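Local atomic coordinates of acetaldehyde dehydrogenase (Acetylating) (PDB entry 5J78), a protein that catalyses the reversible, coenzyme A-dependent oxidation of acetaldehyde to acetyl-CoA, with NAD+ as the electron acceptor. Residues N96-N101 against P437-G442; F149-A154 against I161-H166; G224-A229 against G447-S452; E381-L386 against I411-G416. All blocks are in the same frame, centred on the assembly; numbering follows the deposited sequence. Where two conformers were deposited one is given.

Contact 1 (N96-N101 against P437-G442); sequences NLFAAN and PSLTLG
Helix 89-107 meets the long loop between helix 424-428 and strand 461-468 through Phe98, whose ring reaches Pro437, Ser438 and Leu439. The tip of the ring does most of the touching. Phe98 CZ lies 3.7 Å from Pro437 CB, and the two side chains cross at about a right angle. The backbone passes at the ring edge, with Ser438 N 3.9 Å from Phe98 CZ and close to the ring plane. On the CE2 side, Leu439 CD2 approaches Phe98 CE2 obliquely at 4.2 Å. With CG anti to the backbone N (chi1 168°), Phe98 swings its ring off the helix and up to the loop. The loop is shaped here by an ST turn: Thr440 N donates to Ser438 OG at 3.0 Å, with an N-H...O angle of 164°. Ser438 CB points away from the helix, so the turn forms behind the Phe98 contact. The same hydroxyl is also hydrogen-bonded to Val455 O. Ile429 and Ala431 also pack on Phe98, while Pro437 leans further along the helix on Asp102, Val103 and Ser106. A glycerol, probably from the crystallisation liquor, lies about 4 Å from the Phe98 side chain.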
loop_
_atom_site.group_PDB
_atom_site.type_symbol
_atom_site.label_atom_id
_atom_site.label_comp_id
_atom_site.label_asym_id
_atom_site.label_seq_id
_atom_site.Cartn_x
_atom_site.Cartn_y
_atom_site.Cartn_z
ATOM N N ASN A 96 30.110 -25.369 -7.213
ATOM C CA ASN A 96 29.687 -25.984 -5.955
ATOM C C ASN A 96 30.879 -26.299 -5.062
ATOM O O ASN A 96 30.781 -26.205 -3.833
ATOM C CB ASN A 96 28.871 -27.268 -6.195
ATOM C CG ASN A 96 27.478 -26.986 -6.735
ATOM O OD1 ASN A 96 26.898 -25.940 -6.468
ATOM N ND2 ASN A 96 26.931 -27.928 -7.482
ATOM N N LEU A 97 31.993 -26.680 -5.687
ATOM C CA LEU A 97 33.201 -27.035 -4.958
ATOM C C LEU A 97 33.849 -25.780 -4.374
ATOM O O LEU A 97 34.513 -25.839 -3.336
ATOM C CB LEU A 97 34.183 -27.781 -5.872
ATOM C CG LEU A 97 33.826 -29.224 -6.250
ATOM C CD1 LEU A 97 34.810 -29.734 -7.247
ATOM C CD2 LEU A 97 33.806 -30.112 -4.995
ATOM N N PHE A 98 33.649 -24.644 -5.038
ATOM C CA PHE A 98 34.109 -23.370 -4.506
ATOM C C PHE A 98 33.382 -23.113 -3.186
ATOM O O PHE A 98 33.996 -22.713 -2.195
ATOM C CB PHE A 98 33.881 -22.218 -5.512
ATOM C CG PHE A 98 34.078 -20.850 -4.918
ATOM C CD1 PHE A 98 35.346 -20.325 -4.747
ATOM C CD2 PHE A 98 32.983 -20.098 -4.501
ATOM C CE1 PHE A 98 35.526 -19.051 -4.162
ATOM C CE2 PHE A 98 33.155 -18.836 -3.919
ATOM C CZ PHE A 98 34.434 -18.320 -3.751
ATOM N N ALA A 99 32.082 -23.379 -3.152
ATOM C CA ALA A 99 31.332 -23.161 -1.927
ATOM C C ALA A 99 31.710 -24.193 -0.889
ATOM O O ALA A 99 31.831 -23.886 0.299
ATOM C CB ALA A 99 29.854 -23.199 -2.186
ATOM N N ALA A 100 31.921 -25.423 -1.331
ATOM C CA ALA A 100 32.216 -26.492 -0.393
ATOM C C ALA A 100 33.637 -26.402 0.173
ATOM O O ALA A 100 33.875 -26.885 1.275
ATOM C CB ALA A 100 32.011 -27.838 -1.048
ATOM N N ASN A 101 34.577 -25.817 -0.577
ATOM C CA ASN A 101 35.976 -25.808 -0.155
ATOM C C ASN A 101 36.475 -24.422 0.260
ATOM O O ASN A 101 36.862 -24.241 1.417
ATOM C CB ASN A 101 36.877 -26.393 -1.258
ATOM C CG ASN A 101 36.601 -27.870 -1.501
ATOM O OD1 ASN A 101 36.213 -28.591 -0.593
ATOM N ND2 ASN A 101 36.799 -28.323 -2.723
ATOM N N PRO A 437 35.871 -15.478 0.373
ATOM C CA PRO A 437 35.035 -16.304 -0.514
ATOM C C PRO A 437 33.530 -16.136 -0.257
ATOM O O PRO A 437 33.051 -16.308 0.877
ATOM C CB PRO A 437 35.477 -17.741 -0.198
ATOM C CG PRO A 437 36.918 -17.586 0.262
ATOM C CD PRO A 437 36.942 -16.257 1.020
ATOM N N SER A 438 32.786 -15.797 -1.306
ATOM C CA SER A 438 31.368 -15.499 -1.144
ATOM C C SER A 438 30.652 -15.548 -2.486
ATOM O O SER A 438 31.254 -15.274 -3.532
ATOM C CB SER A 438 31.195 -14.106 -0.499
ATOM O OG SER A 438 29.830 -13.721 -0.366
ATOM N N LEU A 439 29.361 -15.866 -2.441
ATOM C CA LEU A 439 28.486 -15.710 -3.603
ATOM C C LEU A 439 27.409 -14.644 -3.371
ATOM O O LEU A 439 26.402 -14.597 -4.076
ATOM C CB LEU A 439 27.859 -17.077 -3.959
ATOM C CG LEU A 439 28.924 -18.081 -4.420
ATOM C CD1 LEU A 439 28.397 -19.499 -4.615
ATOM C CD2 LEU A 439 29.572 -17.599 -5.695
ATOM N N THR A 440 27.632 -13.783 -2.380
ATOM C CA THR A 440 26.746 -12.659 -2.112
ATOM C C THR A 440 27.631 -11.448 -1.991
ATOM O O THR A 440 28.231 -11.189 -0.941
ATOM C CB THR A 440 25.920 -12.863 -0.850
ATOM O OG1 THR A 440 25.015 -13.947 -1.072
ATOM C CG2 THR A 440 25.132 -11.577 -0.466
ATOM N N LEU A 441 27.724 -10.725 -3.092
ATOM C CA LEU A 441 28.682 -9.640 -3.227
ATOM C C LEU A 441 27.947 -8.320 -3.039
ATOM O O LEU A 441 27.172 -7.910 -3.891
ATOM C CB LEU A 441 29.373 -9.710 -4.589
ATOM C CG LEU A 441 30.631 -10.586 -4.679
ATOM C CD1 LEU A 441 30.387 -11.927 -4.064
ATOM C CD2 LEU A 441 31.143 -10.749 -6.130
ATOM N N GLY A 442 28.150 -7.683 -1.896
ATOM C CA GLY A 442 27.450 -6.441 -1.616
ATOM C C GLY A 442 28.041 -5.300 -2.428
ATOM O O GLY A 442 29.254 -5.236 -2.618
#

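Contact 2 (F149-A154 against I161-H166); sequences FKALIA and IVFSPH
Helix 149-154 runs back nearly antiparallel to strand 161-165, at 164° and 9.6 Å between axes, and the backbones come nearest at Ala154 and Ile161, with CA atoms 6.6 Å apart. The pair belongs to the beta-alpha-beta unit made of strand 124-138, helix 143-156 and strand 160-165, in which the two strands are parallel and the helix packs on their sheet. The helix offers small side chains here, Ala151 and Ala154. Ala154 CB meets Ile161 CD1 at 4.0 Å. The Ile161 branch extends to the helix with CG1 anti to the backbone N (chi1 -179°), and its CD1 also meets Lys150 O. Phe163, two residues on, is the second strand residue to touch the helix. Its ring is met at the edge by Lys150 CB and Ala151 N, while Ile161 CG1 lies over one face, 3.8 Å above the plane and offset toward the rim. Lys150 touches mainly through CB. Its chain then runs out extended, and NZ is hydrogen-bonded to Thr220 OG1, with weak bonds to Ile137 O and Leu218 O. At the ring edge, Lys150 CB is 3.8 Å from Phe163 CE1, and Ala151 N is 4.0 Å from Phe163 CZ.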
loop_
_atom_site.group_PDB
_atom_site.type_symbol
_atom_site.label_atom_id
_atom_site.label_comp_id
_atom_site.label_asym_id
_atom_site.label_seq_id
_atom_site.Cartn_x
_atom_site.Cartn_y
_atom_site.Cartn_z
ATOM N N PHE A 149 26.901 -22.164 0.112
ATOM C CA PHE A 149 27.603 -21.018 0.694
ATOM C C PHE A 149 26.830 -20.441 1.890
ATOM O O PHE A 149 27.370 -20.330 2.989
ATOM C CB PHE A 149 27.840 -19.969 -0.411
ATOM C CG PHE A 149 27.892 -18.552 0.081
ATOM C CD1 PHE A 149 28.966 -18.095 0.857
ATOM C CD2 PHE A 149 26.879 -17.666 -0.243
ATOM C CE1 PHE A 149 28.998 -16.774 1.322
ATOM C CE2 PHE A 149 26.903 -16.353 0.221
ATOM C CZ PHE A 149 27.965 -15.908 1.006
ATOM N N LYS A 150 25.549 -20.137 1.688
ATOM C CA LYS A 150 24.734 -19.527 2.740
ATOM C C LYS A 150 24.461 -20.463 3.910
ATOM O O LYS A 150 24.419 -20.030 5.075
ATOM C CB LYS A 150 23.414 -19.021 2.152
ATOM C CG LYS A 150 23.607 -17.796 1.284
ATOM C CD LYS A 150 22.288 -17.194 0.804
ATOM C CE LYS A 150 22.558 -15.908 0.030
ATOM N NZ LYS A 150 21.334 -15.281 -0.538
ATOM N N ALA A 151 24.267 -21.742 3.624
ATOM C CA ALA A 151 24.002 -22.690 4.703
ATOM C C ALA A 151 25.211 -22.828 5.604
ATOM O O ALA A 151 25.066 -22.851 6.826
ATOM C CB ALA A 151 23.603 -24.054 4.147
ATOM N N LEU A 152 26.400 -22.927 5.007
ATOM C CA LEU A 152 27.635 -23.018 5.787
ATOM C C LEU A 152 27.845 -21.767 6.684
ATOM O O LEU A 152 28.111 -21.897 7.868
ATOM C CB LEU A 152 28.843 -23.197 4.869
ATOM C CG LEU A 152 29.034 -24.560 4.194
ATOM C CD1 LEU A 152 30.124 -24.416 3.147
ATOM C CD2 LEU A 152 29.346 -25.640 5.222
ATOM N N ILE A 153 27.739 -20.562 6.121
ATOM C CA ILE A 153 28.006 -19.366 6.927
ATOM C C ILE A 153 26.888 -19.131 7.949
ATOM O O ILE A 153 27.142 -18.628 9.040
ATOM C CB ILE A 153 28.199 -18.083 6.065
ATOM C CG1 ILE A 153 26.935 -17.683 5.288
ATOM C CG2 ILE A 153 29.407 -18.224 5.110
ATOM C CD1 ILE A 153 27.060 -16.279 4.648
ATOM N N ALA A 154 25.659 -19.513 7.619
ATOM C CA ALA A 154 24.562 -19.342 8.567
ATOM C C ALA A 154 24.713 -20.264 9.762
ATOM O O ALA A 154 24.510 -19.847 10.905
ATOM C CB ALA A 154 23.207 -19.582 7.892
ATOM N N ILE A 161 18.304 -21.311 8.918
ATOM C CA ILE A 161 18.137 -20.595 7.655
ATOM C C ILE A 161 17.000 -21.217 6.859
ATOM O O ILE A 161 16.874 -22.452 6.798
ATOM C CB ILE A 161 19.442 -20.562 6.813
ATOM C CG1 ILE A 161 19.213 -19.784 5.512
ATOM C CG2 ILE A 161 19.959 -21.955 6.511
ATOM C CD1 ILE A 161 20.471 -19.130 4.984
ATOM N N VAL A 162 16.150 -20.348 6.305
ATOM C CA VAL A 162 15.041 -20.746 5.425
ATOM C C VAL A 162 15.281 -20.174 4.034
ATOM O O VAL A 162 15.348 -18.955 3.870
ATOM C CB VAL A 162 13.659 -20.249 5.932
ATOM C CG1 VAL A 162 12.550 -20.728 5.015
ATOM C CG2 VAL A 162 13.394 -20.712 7.355
ATOM N N PHE A 163 15.395 -21.056 3.043
ATOM C CA PHE A 163 15.659 -20.655 1.659
ATOM C C PHE A 163 14.426 -20.406 0.811
ATOM O O PHE A 163 13.404 -21.067 0.964
ATOM C CB PHE A 163 16.516 -21.711 0.972
ATOM C CG PHE A 163 17.910 -21.748 1.479
ATOM C CD1 PHE A 163 18.761 -20.687 1.241
ATOM C CD2 PHE A 163 18.359 -22.818 2.235
ATOM C CE1 PHE A 163 20.044 -20.699 1.720
ATOM C CE2 PHE A 163 19.649 -22.840 2.721
ATOM C CZ PHE A 163 20.489 -21.777 2.465
ATOM N N SER A 164 14.554 -19.444 -0.100
ATOM C CA SER A 164 13.524 -19.125 -1.086
ATOM C C SER A 164 14.139 -19.160 -2.499
ATOM O O SER A 164 14.890 -18.245 -2.867
ATOM C CB SER A 164 12.898 -17.751 -0.792
ATOM O OG SER A 164 11.819 -17.462 -1.672
ATOM N N PRO A 165 13.832 -20.215 -3.289
ATOM C CA PRO A 165 14.299 -20.307 -4.683
ATOM C C PRO A 165 13.568 -19.412 -5.650
ATOM O O PRO A 165 12.384 -19.116 -5.491
ATOM C CB PRO A 165 14.009 -21.764 -5.079
ATOM C CG PRO A 165 13.548 -22.447 -3.867
ATOM C CD PRO A 165 13.031 -21.395 -2.928
ATOM N N HIS A 166 14.304 -18.998 -6.665
ATOM C CA HIS A 166 13.744 -18.561 -7.931
ATOM C C HIS A 166 12.849 -19.691 -8.503
ATOM O O HIS A 166 13.199 -20.872 -8.432
ATOM C CB HIS A 166 14.905 -18.211 -8.867
ATOM C CG HIS A 166 14.516 -17.425 -10.078
ATOM N ND1 HIS A 166 13.770 -17.962 -11.107
ATOM C CD2 HIS A 166 14.830 -16.162 -10.459
ATOM C CE1 HIS A 166 13.607 -17.048 -12.049
ATOM N NE2 HIS A 166 14.243 -15.949 -11.682
#

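Contact 3 (G224-A229 against G447-S452); sequences GLVKAA and GNNITS
Two flat amides, those of Asn448 and Asn449, meet Lys227 and Val226 of the helix. The lysine crosses the Asn448 side chain at about a right angle, with CD and NZ both displaced to the same side of the amide plane. From there Lys227 NZ makes a weak hydrogen bond to Asn448 OD1 at 3.4 Å. Lys227 CD lies 4.0 Å from Asn448 ND2. The lysine chain is bent at chi2 (73°), which brings its end round to the loop. At the Asn449 amide, Val226 CG1 comes up to ND2 at 3.8 Å, and the two side chains cross at about a right angle. Asn449 ND2 also gives a weak bond of 3.0 Å back to Asn448 O and a hydrogen bond to Val239 O, while its OD1 accepts from Cys443 N. The amide is therefore held at both ends. Asn448 ND2 and Lys227 NZ both bond to Gly233 O of the second subunit, so this outer side of the contact belongs to a subunit interface. Shortening Asn448 to an alanine would probably cost Lys227 NZ its weak acceptor and Gly233 O of the second subunit one of its two donors here. Inward, Val226 also packs on Val239, and helix 223-229 rests Leu225 and Ala229 on strand 216-219. Ala229 touches strand 236-238 as well, and Ile450 and Thr451 of the loop lie on Tyr237 of that strand.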
loop_
_atom_site.group_PDB
_atom_site.type_symbol
_atom_site.label_atom_id
_atom_site.label_comp_id
_atom_site.label_asym_id
_atom_site.label_seq_id
_atom_site.Cartn_x
_atom_site.Cartn_y
_atom_site.Cartn_z
ATOM N N GLY A 224 15.105 -5.777 -8.382
ATOM C CA GLY A 224 13.723 -5.763 -7.942
ATOM C C GLY A 224 13.528 -6.473 -6.624
ATOM O O GLY A 224 12.839 -5.993 -5.716
ATOM N N LEU A 225 14.135 -7.642 -6.507
ATOM C CA LEU A 225 13.929 -8.446 -5.316
ATOM C C LEU A 225 14.720 -7.863 -4.144
ATOM O O LEU A 225 14.281 -7.925 -3.001
ATOM C CB LEU A 225 14.331 -9.884 -5.571
ATOM C CG LEU A 225 14.216 -10.722 -4.314
ATOM C CD1 LEU A 225 13.465 -12.017 -4.590
ATOM C CD2 LEU A 225 15.646 -10.946 -3.812
ATOM N N VAL A 226 15.873 -7.282 -4.440
ATOM C CA VAL A 226 16.691 -6.653 -3.411
ATOM C C VAL A 226 15.986 -5.411 -2.856
ATOM O O VAL A 226 16.013 -5.164 -1.646
ATOM C CB VAL A 226 18.074 -6.287 -3.968
ATOM C CG1 VAL A 226 18.860 -5.392 -2.989
ATOM C CG2 VAL A 226 18.843 -7.558 -4.283
ATOM N N LYS A 227 15.358 -4.637 -3.743
ATOM C CA LYS A 227 14.609 -3.461 -3.337
ATOM C C LYS A 227 13.488 -3.917 -2.410
ATOM O O LYS A 227 13.188 -3.263 -1.412
ATOM C CB LYS A 227 14.041 -2.703 -4.553
ATOM C CG LYS A 227 13.542 -1.267 -4.261
ATOM C CD LYS A 227 14.717 -0.274 -4.014
ATOM C CE LYS A 227 14.240 1.189 -3.781
ATOM N NZ LYS A 227 15.332 2.193 -3.414
ATOM N N ALA A 228 12.880 -5.056 -2.734
ATOM C CA ALA A 228 11.821 -5.611 -1.890
ATOM C C ALA A 228 12.349 -5.974 -0.503
ATOM O O ALA A 228 11.679 -5.756 0.519
ATOM C CB ALA A 228 11.205 -6.820 -2.533
ATOM N N ALA A 229 13.545 -6.544 -0.466
ATOM C CA ALA A 229 14.143 -6.910 0.812
ATOM C C ALA A 229 14.427 -5.651 1.661
ATOM O O ALA A 229 14.256 -5.674 2.868
ATOM C CB ALA A 229 15.430 -7.731 0.592
ATOM N N GLY A 447 25.205 1.039 -4.729
ATOM C CA GLY A 447 24.310 0.033 -5.284
ATOM C C GLY A 447 23.185 -0.384 -4.350
ATOM O O GLY A 447 22.775 -1.541 -4.366
ATOM N N ASN A 448 22.699 0.543 -3.525
ATOM C CA ASN A 448 21.516 0.298 -2.682
ATOM C C ASN A 448 21.686 -0.850 -1.705
ATOM O O ASN A 448 20.733 -1.569 -1.393
ATOM C CB ASN A 448 20.285 0.046 -3.544
ATOM C CG ASN A 448 18.992 0.469 -2.851
ATOM O OD1 ASN A 448 18.613 1.634 -2.898
ATOM N ND2 ASN A 448 18.321 -0.473 -2.197
ATOM N N ASN A 449 22.895 -0.995 -1.182
ATOM C CA ASN A 449 23.199 -2.077 -0.253
ATOM C C ASN A 449 23.809 -1.538 1.039
ATOM O O ASN A 449 24.451 -0.484 1.035
ATOM C CB ASN A 449 24.176 -3.088 -0.876
ATOM C CG ASN A 449 23.592 -3.867 -2.060
ATOM O OD1 ASN A 449 24.348 -4.341 -2.932
ATOM N ND2 ASN A 449 22.266 -4.029 -2.094
ATOM N N ILE A 450 23.648 -2.285 2.129
ATOM C CA ILE A 450 24.161 -1.881 3.427
ATOM C C ILE A 450 25.675 -2.126 3.560
ATOM O O ILE A 450 26.311 -1.563 4.448
ATOM C CB ILE A 450 23.400 -2.613 4.569
ATOM C CG1 ILE A 450 23.634 -1.923 5.928
ATOM C CG2 ILE A 450 23.788 -4.078 4.641
ATOM C CD1 ILE A 450 22.907 -0.598 6.114
ATOM N N THR A 451 26.252 -2.958 2.688
ATOM C CA THR A 451 27.695 -3.207 2.701
ATOM C C THR A 451 28.269 -3.467 1.306
ATOM O O THR A 451 27.550 -3.861 0.383
ATOM C CB THR A 451 28.067 -4.404 3.595
ATOM O OG1 THR A 451 29.494 -4.464 3.728
ATOM C CG2 THR A 451 27.564 -5.708 3.010
ATOM N N SER A 452 29.569 -3.235 1.182
ATOM C CA SER A 452 30.328 -3.510 -0.046
ATOM C C SER A 452 31.168 -4.758 0.118
ATOM O O SER A 452 31.910 -5.127 -0.788
ATOM C CB SER A 452 31.246 -2.341 -0.405
ATOM O OG SER A 452 32.140 -2.091 0.668
#

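Contact 4 (E381-L386 against I411-G416); sequences ELAQKL and IDKPAG
Lys413 NZ is gripped by several groups while its chain lies against Ala383 of the helix. Its salt bridge to Asp412 OD1 is 3.0 Å long, and the ammonium comes to the syn side of that oxygen, 25° out of the carboxylate plane. NZ is also hydrogen-bonded to Tyr409 O and Ser380 OG, and the lysine makes a cation-pi contact with Tyr409. The bend at chi2 (-63°) helps bring Lys413 CE to the helix, 4.2 Å from Ala383 CB. The bend at chi4 (-71°) then turns NZ to its polar partners. An isoleucine in place of Lys413 would probably leave the Asp412 carboxylate without its mate and the Tyr409 carbonyl and Ser380 hydroxyl without this partner. The backbone next makes an inverse gamma turn centred on Pro414, closed by a weak bond of 2.9 Å from Ala415 N to Lys413 O. It leads into strand 415-420, an outermost strand, within this chain, of the parallel sheet on which helix 376-388 packs. Gln384 reaches the proline ring from that helix. Its OE1 lies 3.6 Å from both Pro414 CD and Pro414 CG. Gln384 NE2 is hydrogen-bonded to Glu388 OE2 of the same helix, which helps fix the turn of the amide. At the loop, Lys464 NZ of the second subunit donates to Lys413 O.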
loop_
_atom_site.group_PDB
_atom_site.type_symbol
_atom_site.label_atom_id
_atom_site.label_comp_id
_atom_site.label_asym_id
_atom_site.label_seq_id
_atom_site.Cartn_x
_atom_site.Cartn_y
_atom_site.Cartn_z
ATOM N N GLU A 381 36.992 6.926 -18.027
ATOM C CA GLU A 381 35.728 7.553 -18.393
ATOM C C GLU A 381 34.728 6.531 -18.960
ATOM O O GLU A 381 33.531 6.613 -18.677
ATOM C CB GLU A 381 35.984 8.685 -19.396
ATOM C CG GLU A 381 36.887 9.803 -18.834
ATOM C CD GLU A 381 37.453 10.732 -19.908
ATOM O OE1 GLU A 381 37.975 11.810 -19.544
ATOM O OE2 GLU A 381 37.387 10.386 -21.109
ATOM N N LEU A 382 35.213 5.567 -19.748
ATOM C CA LEU A 382 34.344 4.505 -20.279
ATOM C C LEU A 382 33.921 3.519 -19.177
ATOM O O LEU A 382 32.759 3.130 -19.090
ATOM C CB LEU A 382 35.035 3.723 -21.404
ATOM C CG LEU A 382 34.963 4.275 -22.826
ATOM C CD1 LEU A 382 35.780 3.369 -23.703
ATOM C CD2 LEU A 382 33.528 4.373 -23.323
ATOM N N ALA A 383 34.886 3.100 -18.370
ATOM C CA ALA A 383 34.594 2.256 -17.215
ATOM C C ALA A 383 33.481 2.893 -16.383
ATOM O O ALA A 383 32.518 2.229 -15.990
ATOM C CB ALA A 383 35.842 2.046 -16.370
ATOM N N GLN A 384 33.592 4.196 -16.149
ATOM C CA GLN A 384 32.616 4.892 -15.309
ATOM C C GLN A 384 31.235 4.818 -15.949
ATOM O O GLN A 384 30.247 4.500 -15.272
ATOM C CB GLN A 384 33.054 6.351 -15.064
ATOM C CG GLN A 384 32.061 7.174 -14.285
ATOM C CD GLN A 384 31.870 6.663 -12.873
ATOM O OE1 GLN A 384 32.762 6.032 -12.291
ATOM N NE2 GLN A 384 30.701 6.934 -12.315
ATOM N N LYS A 385 31.168 5.049 -17.260
ATOM C CA LYS A 385 29.894 4.979 -17.998
ATOM C C LYS A 385 29.267 3.578 -18.044
ATOM O O LYS A 385 28.045 3.429 -17.973
ATOM C CB LYS A 385 30.098 5.461 -19.431
ATOM C CG LYS A 385 30.252 6.968 -19.603
ATOM C CD LYS A 385 29.901 7.364 -21.040
ATOM C CE LYS A 385 30.256 8.810 -21.360
ATOM N NZ LYS A 385 31.723 8.983 -21.557
ATOM N N LEU A 386 30.102 2.556 -18.215
ATOM C CA LEU A 386 29.630 1.176 -18.198
ATOM C C LEU A 386 29.061 0.782 -16.821
ATOM O O LEU A 386 28.019 0.135 -16.741
ATOM C CB LEU A 386 30.775 0.250 -18.615
ATOM C CG LEU A 386 31.119 0.449 -20.103
ATOM C CD1 LEU A 386 32.553 0.076 -20.437
ATOM C CD2 LEU A 386 30.155 -0.318 -20.970
ATOM N N ILE A 411 42.212 3.829 -7.979
ATOM C CA ILE A 411 41.884 4.582 -6.760
ATOM C C ILE A 411 40.436 5.115 -6.749
ATOM O O ILE A 411 39.792 5.114 -5.698
ATOM C CB ILE A 411 42.868 5.756 -6.533
ATOM C CG1 ILE A 411 42.572 6.476 -5.193
ATOM C CG2 ILE A 411 42.797 6.756 -7.695
ATOM C CD1 ILE A 411 42.824 5.639 -3.943
ATOM N N ASP A 412 39.911 5.524 -7.903
ATOM C CA ASP A 412 38.587 6.159 -7.958
ATOM C C ASP A 412 37.468 5.330 -8.605
ATOM O O ASP A 412 36.443 5.881 -9.012
ATOM C CB ASP A 412 38.693 7.498 -8.695
ATOM C CG ASP A 412 39.107 7.335 -10.158
ATOM O OD1 ASP A 412 39.511 6.218 -10.551
ATOM O OD2 ASP A 412 39.046 8.332 -10.914
ATOM N N LYS A 413 37.622 4.016 -8.674
ATOM C CA LYS A 413 36.573 3.198 -9.273
ATOM C C LYS A 413 35.529 2.814 -8.218
ATOM O O LYS A 413 35.883 2.288 -7.169
ATOM C CB LYS A 413 37.175 1.953 -9.929
ATOM C CG LYS A 413 38.118 2.273 -11.093
ATOM C CD LYS A 413 37.410 2.976 -12.241
ATOM C CE LYS A 413 38.391 3.373 -13.348
ATOM N NZ LYS A 413 39.274 4.487 -12.943
ATOM N N PRO A 414 34.240 3.090 -8.492
ATOM C CA PRO A 414 33.157 2.744 -7.566
ATOM C C PRO A 414 32.778 1.282 -7.700
ATOM O O PRO A 414 31.771 0.935 -8.327
ATOM C CB PRO A 414 32.019 3.660 -8.011
ATOM C CG PRO A 414 32.228 3.746 -9.503
ATOM C CD PRO A 414 33.731 3.861 -9.638
ATOM N N ALA A 415 33.622 0.436 -7.128
ATOM C CA ALA A 415 33.408 -0.996 -7.115
ATOM C C ALA A 415 33.994 -1.545 -5.826
ATOM O O ALA A 415 35.084 -1.148 -5.425
ATOM C CB ALA A 415 34.067 -1.668 -8.367
ATOM N N GLY A 416 33.276 -2.450 -5.169
ATOM C CA GLY A 416 33.785 -3.053 -3.955
ATOM C C GLY A 416 34.931 -4.034 -4.169
ATOM O O GLY A 416 35.749 -4.269 -3.261
#

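Overall arrangement
Contacts 1 and 2 lie on the mixed-sheet side of the chain, with centres 12 Å apart, and touch where Ser438 and Thr440 pack on Phe149 of helix 143-156. Contact 2 falls between the segments of contact 1 and closes before contact 3 opens. Contacts 1 and 3, with centres 19 Å apart, share the loop between helix 424-428 and strand 461-468, and their segments alternate. Contact 4 falls between the segments of contact 3. It belongs to the parallel sheet, about 31 Å from contact 2 between centres. The late loop returns to elements far earlier in the chain, and contacts 3 and 4 place it and the start of strand 415-420 at the second subunit.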